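Local coordinates for protein amoebiasin-2 (Entamoeba histolytica, PDB 3M86) that inhibits cysteine proteases of the amoeba by wedging three of its loops into the substrate-binding cleft, one of them reaching the catalytic centre, at residues L9-D14 and I28-N33; T36-N41 and Y90-E95; S52-K57 and S70-Q75; T83-L88 and S103-V108. One frame throughout, in Å; residues are numbered along the deposited sequence. Where two conformers were deposited one is given.

Contact 1. Residues L9-D14 and I28-N33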
loop_
_atom_site.group_PDB
_atom_site.type_symbol
_atom_site.label_atom_id
_atom_site.label_comp_id
_atom_site.label_asym_id
_atom_site.label_seq_id
_atom_site.Cartn_x
_atom_site.Cartn_y
_atom_site.Cartn_z
ATOM N N LEU A 9 -2.509 -4.568 4.930
ATOM C CA LEU A 9 -2.092 -5.369 3.782
ATOM C C LEU A 9 -0.593 -5.224 3.612
ATOM O O LEU A 9 -0.058 -4.122 3.715
ATOM C CB LEU A 9 -2.795 -4.902 2.519
ATOM C CG LEU A 9 -4.307 -5.107 2.492
ATOM C CD1 LEU A 9 -4.914 -4.467 1.271
ATOM C CD2 LEU A 9 -4.617 -6.608 2.534
ATOM N N THR A 10 0.081 -6.350 3.366
ATOM C CA THR A 10 1.517 -6.343 3.121
ATOM C C THR A 10 1.837 -7.065 1.817
ATOM O O THR A 10 0.940 -7.483 1.093
ATOM C CB THR A 10 2.287 -7.035 4.263
ATOM O OG1 THR A 10 2.122 -8.459 4.165
ATOM C CG2 THR A 10 1.796 -6.542 5.618
ATOM N N GLU A 11 3.120 -7.224 1.525
ATOM C CA GLU A 11 3.543 -7.942 0.330
ATOM C C GLU A 11 2.947 -9.342 0.315
ATOM O O GLU A 11 2.690 -9.914 -0.745
ATOM C CB GLU A 11 5.074 -8.057 0.301
ATOM C CG GLU A 11 5.823 -6.735 0.097
ATOM C CD GLU A 11 6.140 -5.993 1.389
ATOM O OE1 GLU A 11 7.081 -5.163 1.364
ATOM O OE2 GLU A 11 5.440 -6.213 2.409
ATOM N N LYS A 12 2.742 -9.896 1.499
ATOM C CA LYS A 12 2.301 -11.284 1.613
ATOM C C LYS A 12 0.854 -11.498 1.170
ATOM O O LYS A 12 0.453 -12.639 0.897
ATOM C CB LYS A 12 2.544 -11.798 3.029
ATOM C CG LYS A 12 4.028 -11.754 3.413
ATOM C CD LYS A 12 4.332 -12.607 4.633
ATOM C CE LYS A 12 4.099 -14.071 4.338
ATOM N NZ LYS A 12 4.394 -14.921 5.519
ATOM N N GLU A 13 0.082 -10.416 1.097
ATOM C CA GLU A 13 -1.336 -10.471 0.718
ATOM C C GLU A 13 -1.577 -10.177 -0.760
ATOM O O GLU A 13 -2.692 -9.907 -1.175
ATOM C CB GLU A 13 -2.173 -9.529 1.589
ATOM C CG GLU A 13 -2.391 -10.048 2.997
ATOM C CD GLU A 13 -1.122 -10.051 3.824
ATOM O OE1 GLU A 13 -0.487 -8.981 3.941
ATOM O OE2 GLU A 13 -0.763 -11.115 4.373
ATOM N N ASP A 14 -0.520 -10.245 -1.559
ATOM C CA ASP A 14 -0.662 -10.107 -3.005
ATOM C C ASP A 14 -1.800 -11.004 -3.503
ATOM O O ASP A 14 -1.875 -12.181 -3.153
ATOM C CB ASP A 14 0.643 -10.501 -3.691
ATOM C CG ASP A 14 0.663 -10.153 -5.166
ATOM O OD1 ASP A 14 1.480 -10.740 -5.912
ATOM O OD2 ASP A 14 -0.137 -9.299 -5.584
ATOM N N ILE A 28 -1.790 -0.156 3.877
ATOM C CA ILE A 28 -0.839 -0.951 3.117
ATOM C C ILE A 28 0.531 -0.637 3.694
ATOM O O ILE A 28 0.960 0.519 3.687
ATOM C CB ILE A 28 -0.897 -0.573 1.640
ATOM C CG1 ILE A 28 -2.307 -0.869 1.100
ATOM C CG2 ILE A 28 0.181 -1.328 0.840
ATOM C CD1 ILE A 28 -2.611 -0.205 -0.226
ATOM N N GLN A 29 1.203 -1.661 4.202
ATOM C CA GLN A 29 2.477 -1.492 4.891
ATOM C C GLN A 29 3.512 -2.362 4.192
ATOM O O GLN A 29 3.414 -3.590 4.223
ATOM C CB GLN A 29 2.343 -1.895 6.361
ATOM C CG GLN A 29 1.440 -0.938 7.145
ATOM C CD GLN A 29 1.422 -1.230 8.640
ATOM O OE1 GLN A 29 1.823 -2.306 9.083
ATOM N NE2 GLN A 29 0.947 -0.266 9.423
ATOM N N LEU A 30 4.466 -1.706 3.537
ATOM C CA LEU A 30 5.423 -2.391 2.669
ATOM C C LEU A 30 6.830 -1.987 3.050
ATOM O O LEU A 30 7.056 -0.886 3.538
ATOM C CB LEU A 30 5.176 -1.995 1.207
ATOM C CG LEU A 30 3.738 -2.194 0.719
ATOM C CD1 LEU A 30 3.591 -1.630 -0.691
ATOM C CD2 LEU A 30 3.358 -3.675 0.759
ATOM N N ARG A 31 7.796 -2.864 2.810
ATOM C CA ARG A 31 9.183 -2.466 3.003
ATOM C C ARG A 31 9.717 -1.831 1.723
ATOM O O ARG A 31 9.303 -2.154 0.609
ATOM C CB ARG A 31 10.077 -3.638 3.436
ATOM C CG ARG A 31 9.725 -4.262 4.804
ATOM C CD ARG A 31 9.342 -3.238 5.866
ATOM N NE ARG A 31 9.214 -3.835 7.200
ATOM C CZ ARG A 31 8.063 -4.144 7.798
ATOM N NH1 ARG A 31 6.895 -3.922 7.201
ATOM N NH2 ARG A 31 8.081 -4.674 9.013
ATOM N N THR A 32 10.666 -0.931 1.895
ATOM C CA THR A 32 11.194 -0.175 0.774
ATOM C C THR A 32 12.622 0.254 1.081
ATOM O O THR A 32 13.023 0.291 2.243
ATOM C CB THR A 32 10.274 1.040 0.452
ATOM O OG1 THR A 32 10.777 1.734 -0.692
ATOM C CG2 THR A 32 10.213 2.004 1.635
ATOM N N ASN A 33 13.408 0.526 0.040
ATOM C CA ASN A 33 14.805 0.949 0.218
ATOM C C ASN A 33 15.087 2.178 -0.607
ATOM O O ASN A 33 15.569 2.083 -1.731
ATOM C CB ASN A 33 15.745 -0.171 -0.214
ATOM C CG ASN A 33 17.200 0.198 -0.060
ATOM O OD1 ASN A 33 17.533 1.222 0.536
ATOM N ND2 ASN A 33 18.085 -0.641 -0.602
HETATM O O HOH W 1 5.598 -5.174 4.929
HETATM O O HOH W 2 9.506 -4.848 0.072
#

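Contact 2. Residues T36-N41 and Y90-E95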
loop_
_atom_site.group_PDB
_atom_site.type_symbol
_atom_site.label_atom_id
_atom_site.label_comp_id
_atom_site.label_asym_id
_atom_site.label_seq_id
_atom_site.Cartn_x
_atom_site.Cartn_y
_atom_site.Cartn_z
ATOM N N THR A 36 18.126 3.333 -2.955
ATOM C CA THR A 36 18.326 2.721 -4.266
ATOM C C THR A 36 17.584 3.451 -5.377
ATOM O O THR A 36 17.730 3.130 -6.556
ATOM C CB THR A 36 17.835 1.265 -4.263
ATOM O OG1 THR A 36 16.417 1.236 -4.028
ATOM C CG2 THR A 36 18.526 0.486 -3.183
ATOM N N GLY A 37 16.769 4.426 -5.007
ATOM C CA GLY A 37 15.988 5.132 -6.001
ATOM C C GLY A 37 14.658 4.479 -6.320
ATOM O O GLY A 37 13.864 5.054 -7.065
ATOM N N TYR A 38 14.408 3.288 -5.773
ATOM C CA TYR A 38 13.109 2.630 -5.960
ATOM C C TYR A 38 12.063 3.189 -5.013
ATOM O O TYR A 38 12.383 3.651 -3.913
ATOM C CB TYR A 38 13.195 1.112 -5.752
ATOM C CG TYR A 38 13.816 0.387 -6.920
ATOM C CD1 TYR A 38 13.034 -0.057 -7.977
ATOM C CD2 TYR A 38 15.188 0.160 -6.973
ATOM C CE1 TYR A 38 13.603 -0.713 -9.054
ATOM C CE2 TYR A 38 15.760 -0.491 -8.043
ATOM C CZ TYR A 38 14.966 -0.925 -9.078
ATOM O OH TYR A 38 15.549 -1.574 -10.142
ATOM N N ALA A 39 10.809 3.141 -5.446
ATOM C CA ALA A 39 9.691 3.489 -4.572
ATOM C C ALA A 39 8.448 2.758 -5.043
ATOM O O ALA A 39 8.350 2.372 -6.208
ATOM C CB ALA A 39 9.449 4.990 -4.566
ATOM N N TRP A 40 7.503 2.555 -4.130
ATOM C CA TRP A 40 6.237 1.950 -4.491
ATOM C C TRP A 40 5.361 3.012 -5.115
ATOM O O TRP A 40 5.296 4.139 -4.625
ATOM C CB TRP A 40 5.542 1.379 -3.257
ATOM C CG TRP A 40 6.220 0.153 -2.715
ATOM C CD1 TRP A 40 7.088 0.085 -1.660
ATOM C CD2 TRP A 40 6.069 -1.169 -3.199
ATOM N NE1 TRP A 40 7.488 -1.210 -1.462
ATOM C CE2 TRP A 40 6.876 -2.009 -2.392
ATOM C CE3 TRP A 40 5.323 -1.738 -4.235
ATOM C CZ2 TRP A 40 6.957 -3.383 -2.590
ATOM C CZ3 TRP A 40 5.394 -3.110 -4.427
ATOM C CH2 TRP A 40 6.208 -3.918 -3.611
ATOM N N ASN A 41 4.719 2.662 -6.223
ATOM C CA ASN A 41 3.759 3.559 -6.851
ATOM C C ASN A 41 2.410 2.887 -6.728
ATOM O O ASN A 41 2.293 1.693 -6.999
ATOM C CB ASN A 41 4.119 3.748 -8.325
ATOM C CG ASN A 41 3.303 4.833 -8.993
ATOM O OD1 ASN A 41 3.227 5.959 -8.504
ATOM N ND2 ASN A 41 2.700 4.503 -10.129
ATOM N N TYR A 90 6.833 -1.585 -7.555
ATOM C CA TYR A 90 8.067 -1.080 -6.975
ATOM C C TYR A 90 9.012 -0.811 -8.122
ATOM O O TYR A 90 9.486 -1.742 -8.771
ATOM C CB TYR A 90 8.648 -2.140 -6.060
ATOM C CG TYR A 90 9.802 -1.716 -5.178
ATOM C CD1 TYR A 90 9.627 -0.807 -4.139
ATOM C CD2 TYR A 90 11.060 -2.275 -5.358
ATOM C CE1 TYR A 90 10.693 -0.448 -3.316
ATOM C CE2 TYR A 90 12.115 -1.932 -4.536
ATOM C CZ TYR A 90 11.925 -1.036 -3.516
ATOM O OH TYR A 90 13.000 -0.712 -2.720
ATOM N N SER A 91 9.279 0.463 -8.386
ATOM C CA SER A 91 10.068 0.840 -9.557
ATOM C C SER A 91 10.875 2.116 -9.356
ATOM O O SER A 91 10.732 2.799 -8.344
ATOM C CB SER A 91 9.147 1.036 -10.755
ATOM O OG SER A 91 8.433 2.247 -10.617
ATOM N N ARG A 92 11.716 2.433 -10.339
ATOM C CA ARG A 92 12.468 3.689 -10.356
ATOM C C ARG A 92 11.778 4.692 -11.270
ATOM O O ARG A 92 11.560 4.412 -12.444
ATOM C CB ARG A 92 13.894 3.475 -10.858
ATOM C CG ARG A 92 14.832 2.862 -9.854
ATOM C CD ARG A 92 16.258 2.982 -10.327
ATOM N NE ARG A 92 17.195 2.502 -9.323
ATOM C CZ ARG A 92 18.067 1.523 -9.520
ATOM N NH1 ARG A 92 18.136 0.917 -10.698
ATOM N NH2 ARG A 92 18.875 1.151 -8.536
ATOM N N PRO A 93 11.463 5.875 -10.733
ATOM C CA PRO A 93 10.658 6.910 -11.393
ATOM C C PRO A 93 11.105 7.223 -12.815
ATOM O O PRO A 93 10.308 7.102 -13.745
ATOM C CB PRO A 93 10.866 8.140 -10.501
ATOM C CG PRO A 93 12.091 7.843 -9.705
ATOM C CD PRO A 93 12.073 6.368 -9.491
ATOM N N TRP A 94 12.362 7.622 -12.981
ATOM C CA TRP A 94 12.843 8.087 -14.278
ATOM C C TRP A 94 13.438 6.978 -15.149
ATOM O O TRP A 94 13.943 7.246 -16.240
ATOM C CB TRP A 94 13.845 9.227 -14.099
ATOM N N GLU A 95 13.379 5.738 -14.671
ATOM C CA GLU A 95 13.892 4.610 -15.446
ATOM C C GLU A 95 13.009 4.358 -16.666
ATOM O O GLU A 95 11.780 4.376 -16.568
ATOM C CB GLU A 95 13.977 3.357 -14.574
ATOM C CG GLU A 95 14.996 2.324 -15.035
ATOM C CD GLU A 95 15.400 1.380 -13.911
ATOM O OE1 GLU A 95 14.499 0.854 -13.224
ATOM O OE2 GLU A 95 16.616 1.168 -13.709
HETATM O O HOH W 3 15.322 -1.472 -3.705
HETATM O O HOH W 4 14.543 -1.920 -12.563
#

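Contact 3. Residues S52-K57 and S70-Q75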
loop_
_atom_site.group_PDB
_atom_site.type_symbol
_atom_site.label_atom_id
_atom_site.label_comp_id
_atom_site.label_asym_id
_atom_site.label_seq_id
_atom_site.Cartn_x
_atom_site.Cartn_y
_atom_site.Cartn_z
ATOM N N SER A 52 -5.713 8.956 3.008
ATOM C CA SER A 52 -5.834 9.548 4.325
ATOM C C SER A 52 -4.444 9.872 4.877
ATOM O O SER A 52 -4.250 10.865 5.567
ATOM C CB SER A 52 -6.615 8.632 5.275
ATOM O OG SER A 52 -6.125 7.311 5.245
ATOM N N GLN A 53 -3.470 9.037 4.551
ATOM C CA GLN A 53 -2.112 9.282 5.017
ATOM C C GLN A 53 -1.130 8.476 4.168
ATOM O O GLN A 53 -1.427 7.356 3.747
ATOM C CB GLN A 53 -1.982 8.934 6.508
ATOM C CG GLN A 53 -0.616 9.258 7.107
ATOM C CD GLN A 53 -0.553 9.042 8.608
ATOM O OE1 GLN A 53 -1.541 9.230 9.315
ATOM N NE2 GLN A 53 0.617 8.650 9.099
ATOM N N ASP A 54 0.019 9.069 3.877
ATOM C CA ASP A 54 1.083 8.368 3.187
ATOM C C ASP A 54 2.371 8.710 3.924
ATOM O O ASP A 54 2.681 9.887 4.152
ATOM C CB ASP A 54 1.155 8.830 1.728
ATOM C CG ASP A 54 2.039 7.945 0.885
ATOM O OD1 ASP A 54 2.110 8.178 -0.348
ATOM O OD2 ASP A 54 2.650 7.015 1.457
ATOM N N THR A 55 3.098 7.675 4.330
ATOM C CA THR A 55 4.296 7.832 5.147
ATOM C C THR A 55 5.418 6.943 4.663
ATOM O O THR A 55 5.189 5.806 4.215
ATOM C CB THR A 55 3.993 7.404 6.591
ATOM O OG1 THR A 55 2.976 8.253 7.133
ATOM C CG2 THR A 55 5.233 7.487 7.464
ATOM N N ILE A 56 6.641 7.446 4.767
ATOM C CA ILE A 56 7.820 6.583 4.687
ATOM C C ILE A 56 8.622 6.820 5.954
ATOM O O ILE A 56 8.826 7.959 6.372
ATOM C CB ILE A 56 8.669 6.822 3.416
ATOM C CG1 ILE A 56 9.849 5.851 3.375
ATOM C CG2 ILE A 56 9.132 8.283 3.335
ATOM C CD1 ILE A 56 10.505 5.778 2.029
ATOM N N LYS A 57 9.022 5.736 6.601
ATOM C CA LYS A 57 9.677 5.810 7.903
ATOM C C LYS A 57 10.891 4.908 7.905
ATOM O O LYS A 57 10.853 3.790 7.389
ATOM C CB LYS A 57 8.688 5.381 8.993
ATOM C CG LYS A 57 9.265 5.297 10.392
ATOM C CD LYS A 57 8.163 5.040 11.415
ATOM C CE LYS A 57 7.449 3.721 11.144
ATOM N NZ LYS A 57 6.453 3.401 12.208
ATOM N N SER A 70 13.314 0.658 4.995
ATOM C CA SER A 70 12.324 1.619 5.442
ATOM C C SER A 70 10.953 0.990 5.274
ATOM O O SER A 70 10.806 -0.074 4.647
ATOM C CB SER A 70 12.438 2.916 4.650
ATOM O OG SER A 70 13.720 3.498 4.856
ATOM N N ILE A 71 9.958 1.648 5.847
ATOM C CA ILE A 71 8.584 1.204 5.745
ATOM C C ILE A 71 7.759 2.254 5.038
ATOM O O ILE A 71 7.787 3.431 5.414
ATOM C CB ILE A 71 7.985 0.960 7.139
ATOM C CG1 ILE A 71 8.797 -0.119 7.863
ATOM C CG2 ILE A 71 6.520 0.578 7.023
ATOM C CD1 ILE A 71 8.271 -0.436 9.247
ATOM N N ARG A 72 7.024 1.819 4.017
ATOM C CA ARG A 72 6.051 2.671 3.330
ATOM C C ARG A 72 4.669 2.306 3.821
ATOM O O ARG A 72 4.301 1.140 3.825
ATOM C CB ARG A 72 6.130 2.443 1.826
ATOM C CG ARG A 72 5.103 3.231 1.022
ATOM C CD ARG A 72 5.462 4.702 0.935
ATOM N NE ARG A 72 4.514 5.471 0.111
ATOM C CZ ARG A 72 4.544 5.531 -1.220
ATOM N NH1 ARG A 72 5.478 4.870 -1.906
ATOM N NH2 ARG A 72 3.635 6.257 -1.874
ATOM N N GLU A 73 3.900 3.291 4.257
ATOM C CA GLU A 73 2.571 2.989 4.734
ATOM C C GLU A 73 1.600 3.925 4.053
ATOM O O GLU A 73 1.734 5.145 4.142
ATOM C CB GLU A 73 2.467 3.154 6.246
ATOM C CG GLU A 73 1.048 2.894 6.702
ATOM C CD GLU A 73 0.798 3.316 8.123
ATOM O OE1 GLU A 73 0.655 4.535 8.367
ATOM O OE2 GLU A 73 0.733 2.425 8.993
ATOM N N ILE A 74 0.634 3.341 3.355
ATOM C CA ILE A 74 -0.356 4.117 2.626
ATOM C C ILE A 74 -1.709 3.775 3.220
ATOM O O ILE A 74 -2.093 2.609 3.259
ATOM C CB ILE A 74 -0.372 3.755 1.133
ATOM C CG1 ILE A 74 0.993 4.061 0.503
ATOM C CG2 ILE A 74 -1.468 4.531 0.420
ATOM C CD1 ILE A 74 1.238 3.355 -0.816
ATOM N N GLN A 75 -2.417 4.783 3.711
ATOM C CA GLN A 75 -3.727 4.538 4.298
ATOM C C GLN A 75 -4.816 5.074 3.390
ATOM O O GLN A 75 -4.755 6.234 2.958
ATOM C CB GLN A 75 -3.835 5.194 5.667
ATOM C CG GLN A 75 -2.766 4.760 6.645
ATOM C CD GLN A 75 -2.979 5.398 8.003
ATOM O OE1 GLN A 75 -4.108 5.728 8.373
ATOM N NE2 GLN A 75 -1.904 5.586 8.745
HETATM O O HOH W 5 -1.875 6.670 11.593
#

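Contact 4. Residues T83-L88 and S103-V108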
loop_
_atom_site.group_PDB
_atom_site.type_symbol
_atom_site.label_atom_id
_atom_site.label_comp_id
_atom_site.label_asym_id
_atom_site.label_seq_id
_atom_site.Cartn_x
_atom_site.Cartn_y
_atom_site.Cartn_z
ATOM N N THR A 83 -16.747 -1.867 -5.697
ATOM C CA THR A 83 -15.662 -2.840 -5.796
ATOM C C THR A 83 -14.482 -2.246 -6.563
ATOM O O THR A 83 -14.663 -1.599 -7.599
ATOM C CB THR A 83 -16.150 -4.168 -6.427
ATOM O OG1 THR A 83 -15.028 -5.004 -6.734
ATOM C CG2 THR A 83 -16.950 -3.905 -7.690
ATOM N N THR A 84 -13.281 -2.457 -6.030
ATOM C CA THR A 84 -12.077 -1.793 -6.504
ATOM C C THR A 84 -10.921 -2.753 -6.682
ATOM O O THR A 84 -10.915 -3.863 -6.146
ATOM C CB THR A 84 -11.576 -0.750 -5.481
ATOM O OG1 THR A 84 -11.101 -1.428 -4.307
ATOM C CG2 THR A 84 -12.670 0.211 -5.096
ATOM N N THR A 85 -9.933 -2.301 -7.442
ATOM C CA THR A 85 -8.649 -2.970 -7.512
ATOM C C THR A 85 -7.594 -1.939 -7.162
ATOM O O THR A 85 -7.637 -0.815 -7.661
ATOM C CB THR A 85 -8.362 -3.466 -8.924
ATOM O OG1 THR A 85 -9.418 -4.339 -9.343
ATOM C CG2 THR A 85 -7.036 -4.212 -8.957
ATOM N N ILE A 86 -6.647 -2.329 -6.316
ATOM C CA ILE A 86 -5.512 -1.479 -5.966
ATOM C C ILE A 86 -4.270 -2.183 -6.507
ATOM O O ILE A 86 -4.084 -3.377 -6.264
ATOM C CB ILE A 86 -5.378 -1.316 -4.436
ATOM C CG1 ILE A 86 -6.640 -0.688 -3.832
ATOM C CG2 ILE A 86 -4.122 -0.480 -4.068
ATOM C CD1 ILE A 86 -6.681 -0.775 -2.305
ATOM N N LYS A 87 -3.446 -1.465 -7.264
ATOM C CA LYS A 87 -2.212 -2.048 -7.787
ATOM C C LYS A 87 -1.006 -1.246 -7.324
ATOM O O LYS A 87 -1.035 -0.015 -7.330
ATOM C CB LYS A 87 -2.235 -2.081 -9.313
ATOM C CG LYS A 87 -3.222 -3.068 -9.921
ATOM C CD LYS A 87 -3.236 -2.950 -11.440
ATOM C CE LYS A 87 -4.240 -3.906 -12.067
ATOM N NZ LYS A 87 -4.319 -3.739 -13.548
ATOM N N LEU A 88 0.050 -1.943 -6.914
ATOM C CA LEU A 88 1.297 -1.276 -6.522
ATOM C C LEU A 88 2.436 -1.818 -7.373
ATOM O O LEU A 88 2.473 -3.007 -7.684
ATOM C CB LEU A 88 1.646 -1.575 -5.062
ATOM C CG LEU A 88 0.898 -1.158 -3.784
ATOM C CD1 LEU A 88 1.126 0.301 -3.393
ATOM C CD2 LEU A 88 -0.568 -1.533 -3.803
ATOM N N SER A 103 5.316 -6.412 -8.271
ATOM C CA SER A 103 3.994 -5.827 -8.392
ATOM C C SER A 103 3.090 -6.463 -7.357
ATOM O O SER A 103 3.248 -7.636 -7.028
ATOM C CB SER A 103 3.429 -6.062 -9.797
ATOM O OG SER A 103 4.247 -5.441 -10.774
ATOM N N LEU A 104 2.146 -5.684 -6.837
ATOM C CA LEU A 104 1.153 -6.210 -5.911
ATOM C C LEU A 104 -0.230 -5.817 -6.410
ATOM O O LEU A 104 -0.408 -4.733 -6.963
ATOM C CB LEU A 104 1.366 -5.650 -4.508
ATOM C CG LEU A 104 2.728 -5.903 -3.854
ATOM C CD1 LEU A 104 2.871 -5.043 -2.594
ATOM C CD2 LEU A 104 2.935 -7.386 -3.536
ATOM N N THR A 105 -1.196 -6.708 -6.227
ATOM C CA THR A 105 -2.570 -6.432 -6.616
ATOM C C THR A 105 -3.491 -6.827 -5.472
ATOM O O THR A 105 -3.352 -7.908 -4.900
ATOM C CB THR A 105 -2.970 -7.224 -7.881
ATOM O OG1 THR A 105 -2.064 -6.913 -8.951
ATOM C CG2 THR A 105 -4.383 -6.864 -8.304
ATOM N N TYR A 106 -4.418 -5.943 -5.120
ATOM C CA TYR A 106 -5.423 -6.271 -4.124
ATOM C C TYR A 106 -6.821 -5.942 -4.663
ATOM O O TYR A 106 -7.016 -4.933 -5.327
ATOM C CB TYR A 106 -5.222 -5.472 -2.839
ATOM C CG TYR A 106 -3.838 -5.479 -2.237
ATOM C CD1 TYR A 106 -3.286 -6.640 -1.710
ATOM C CD2 TYR A 106 -3.111 -4.302 -2.140
ATOM C CE1 TYR A 106 -2.021 -6.632 -1.129
ATOM C CE2 TYR A 106 -1.848 -4.288 -1.567
ATOM C CZ TYR A 106 -1.319 -5.445 -1.059
ATOM O OH TYR A 106 -0.080 -5.421 -0.475
ATOM N N SER A 107 -7.788 -6.796 -4.362
ATOM C CA SER A 107 -9.176 -6.536 -4.700
ATOM C C SER A 107 -9.893 -6.153 -3.416
ATOM O O SER A 107 -9.816 -6.868 -2.422
ATOM C CB SER A 107 -9.816 -7.787 -5.298
ATOM O OG SER A 107 -9.141 -8.172 -6.478
ATOM N N VAL A 108 -10.572 -5.014 -3.423
ATOM C CA VAL A 108 -11.236 -4.556 -2.219
ATOM C C VAL A 108 -12.706 -4.274 -2.496
ATOM O O VAL A 108 -13.041 -3.459 -3.353
ATOM C CB VAL A 108 -10.570 -3.306 -1.629
ATOM C CG1 VAL A 108 -11.361 -2.830 -0.398
ATOM C CG2 VAL A 108 -9.103 -3.591 -1.282
#

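Contact 1. Residues L9-D14 and I28-N33
The side chain of E11 lies across L30, crossing it obliquely, with OE2 3.7 Å from L30 CD2. Its chain bends at the second torsion (chi2 89°), and this kink brings the carboxylate back to the backbone of strand 25-32, where OE1 accepts from R31 N at 2.8 Å on the syn side, 16° out of the carboxylate plane. Glutamate suits this place because OE1 takes the R31 NH that lies beyond the bridge, and through two waters the carboxylate also serves two carbonyls: water 1 donates to E11 OE2 and to Q29 O, and water 2 donates to E11 OE1 and R31 O. The regular part comes just before, a parallel bridge of L9 with I28. There Q29 N gives L9 O a bond of 2.8 Å, nearly straight at 170°, and L9 CB faces I28 CG1 at 4.3 Å.

Beyond the bridge the chain turns away at T10, whose OG1 accepts from K12 N, two residues on, in an ST turn and donates to E13 OE1 at 2.7 Å. Since T10 N also donates to E13 OE1, that one oxygen receives two bonds, which tie E13 back to T10 across the turn. The short strand 6-9 thus ends along the edge of strand 25-32, which has strand 70-78 on its other side, while L9 and L30 reach inward to Y106 and L104 of strand 102-110.

Contact 2. Residues T36-N41 and Y90-E95
T36 turns its carbonyl oxygen to R92, whose guanidinium grips it side-on: NE lies 2.9 Å from T36 O and NH2 donates to the same atom, both with the oxygen in the guanidinium plane. The T36 hydroxyl, bonded to N33 O, also receives water 3, which bridges to Y90 OH. G37 follows with a positive phi of 87°, where a side chain would jam against the preceding carbonyl; its own O sits 3.3 Å from P93 CD.

Y38 meets two residues in different ways: its CB rests over the face of the Y90 ring, 3.7 Å from the centroid, while R92 CG stands over the centre of the Y38 ring. The extended R92 chain then carries its guanidinium past Y38 CE2, the two planes 36° apart. The Y38 and Y90 rings are near parallel but barely overlap. A39 makes the antiparallel hydrogen-bonded pair with S91, A39 N meeting S91 O at 2.9 Å. W40 and Y90 form the antiparallel non-hydrogen-bonded pair; Y90 CB sits over the six-membered ring of W40, and CG of Y90 anti to the backbone N (chi1 -170°) turns the ring between W40 and Y38. W40 NE1 donates to R31 O.

Tyrosine and tryptophan here offer broad faces to carbon while their polar ends find partners, N33 N meeting Y90 OH. R92, immediately before the FG loop, makes a weak salt bridge from NH1 to E95 OE2 within that loop at 3.4 Å. Its two N-H bonds to one BC-loop carbonyl, which the guanidinium charge would be expected to strengthen, join parts of the wedge that blocks the substrate-binding site of target proteases.

Contact 3. Residues S52-K57 and S70-Q75
The beta hairpin of strands 49-58 and 70-78 carries this contact, and D54 and R72 meet on one of its faces. R72 grips the carboxylate side-on, NE to D54 OD2 at 2.8 Å and NH2 to D54 OD1 at 2.9 Å, each oxygen using its syn lone pair. The two flat groups are nearly coplanar, 16° apart. A bend at the second torsion of R72 (chi2 74°) lays the guanidinium back across to the partner strand, with I74 CD1 over one face; arginine still has NH1 to give to W40 O. Beside them I56 CG1 touches S70 CB at 4.1 Å.

Backbone pairs Q53 with Q75, T55 with E73 and K57 with I71 knit the antiparallel strands, and a classic beta bulge lies at the S52 end, where S52 and Q53 both face Q75. There S52 N donates to Q75 O at 2.9 Å, while the bond from Q53 N is weak.

On the face opposite D54, the side chains of Q53 and Q75 lie side by side. Q53 NE2 donates to T55 OG1, and Q75 NE2 reaches E73 OE1 at 2.8 Å from above the carboxylate plane; the glutamate's other oxygen, OE2, takes a bond from Q29 NE2 of strand 25-32.

Contact 4. Residues T83-L88 and S103-V108
L88 CD2 reaches Y106 CE2 at 3.8 Å across an antiparallel beta hairpin. The two residues belong to the inward face of strands 82-91 and 102-110, one sheet of the immunoglobulin-like fold of the I42 inhibitors. Further along that face I86 CD1 meets V108 CG2 at 3.9 Å, and at the other end L88 CB faces L104 CB. Large apolar residues such as I86, L88, L104 and V108 suit this side, which is buried against the second sheet: I86 packs on I28, and L104 and Y106 on L30. The reverse face bears T85, K87, T105 and S107, with the methyls T85 CG2 and T105 CG2 in contact at 3.8 Å; the extended K87 chain runs beside T105 before its amine leads away.

The backbone pairing of I86 with Y106 and L88 with L104, each joined by two bonds, fixes the register that puts L88 diagonally against Y106 and I86 against V108; I86 N reaches Y106 O at 2.8 Å and 172°. Farther out, the hydroxyl of the buried Y106 has a bonding partner in T10 O, and D14 OD2 accepts from T105 N.

At the T84 and V108 pair a hydroxyl joins in. T84 OG1, between its backbone N and carbonyl carbon (chi1 68°), points to the partner strand, and V108 O accepts both T84 N at 2.9 Å and T84 OG1 at 3.0 Å.

In the fold
From the N terminus, contact 1 is the first to close, bringing the end of strand 6-9 and its turn against strand 25-32 and enclosing strand 17-20. Contact 2 then opens in the BC loop and closes only at residues 90-95, a long loop inside which contact 3 nests as the hairpin of strands 49-58 and 70-78. Contact 4 opens on strand 82-91 before contact 2 has closed, so these two cross and share that strand; it closes last, at 103-108, around the FG loop. Contacts 1 and 3 knit one sheet through neighbouring strands 25-32 and 70-78; contacts 2 and 4 knit the other. The sheets are tied together by T10 and Y106, R31 and W40, and W40 and R72.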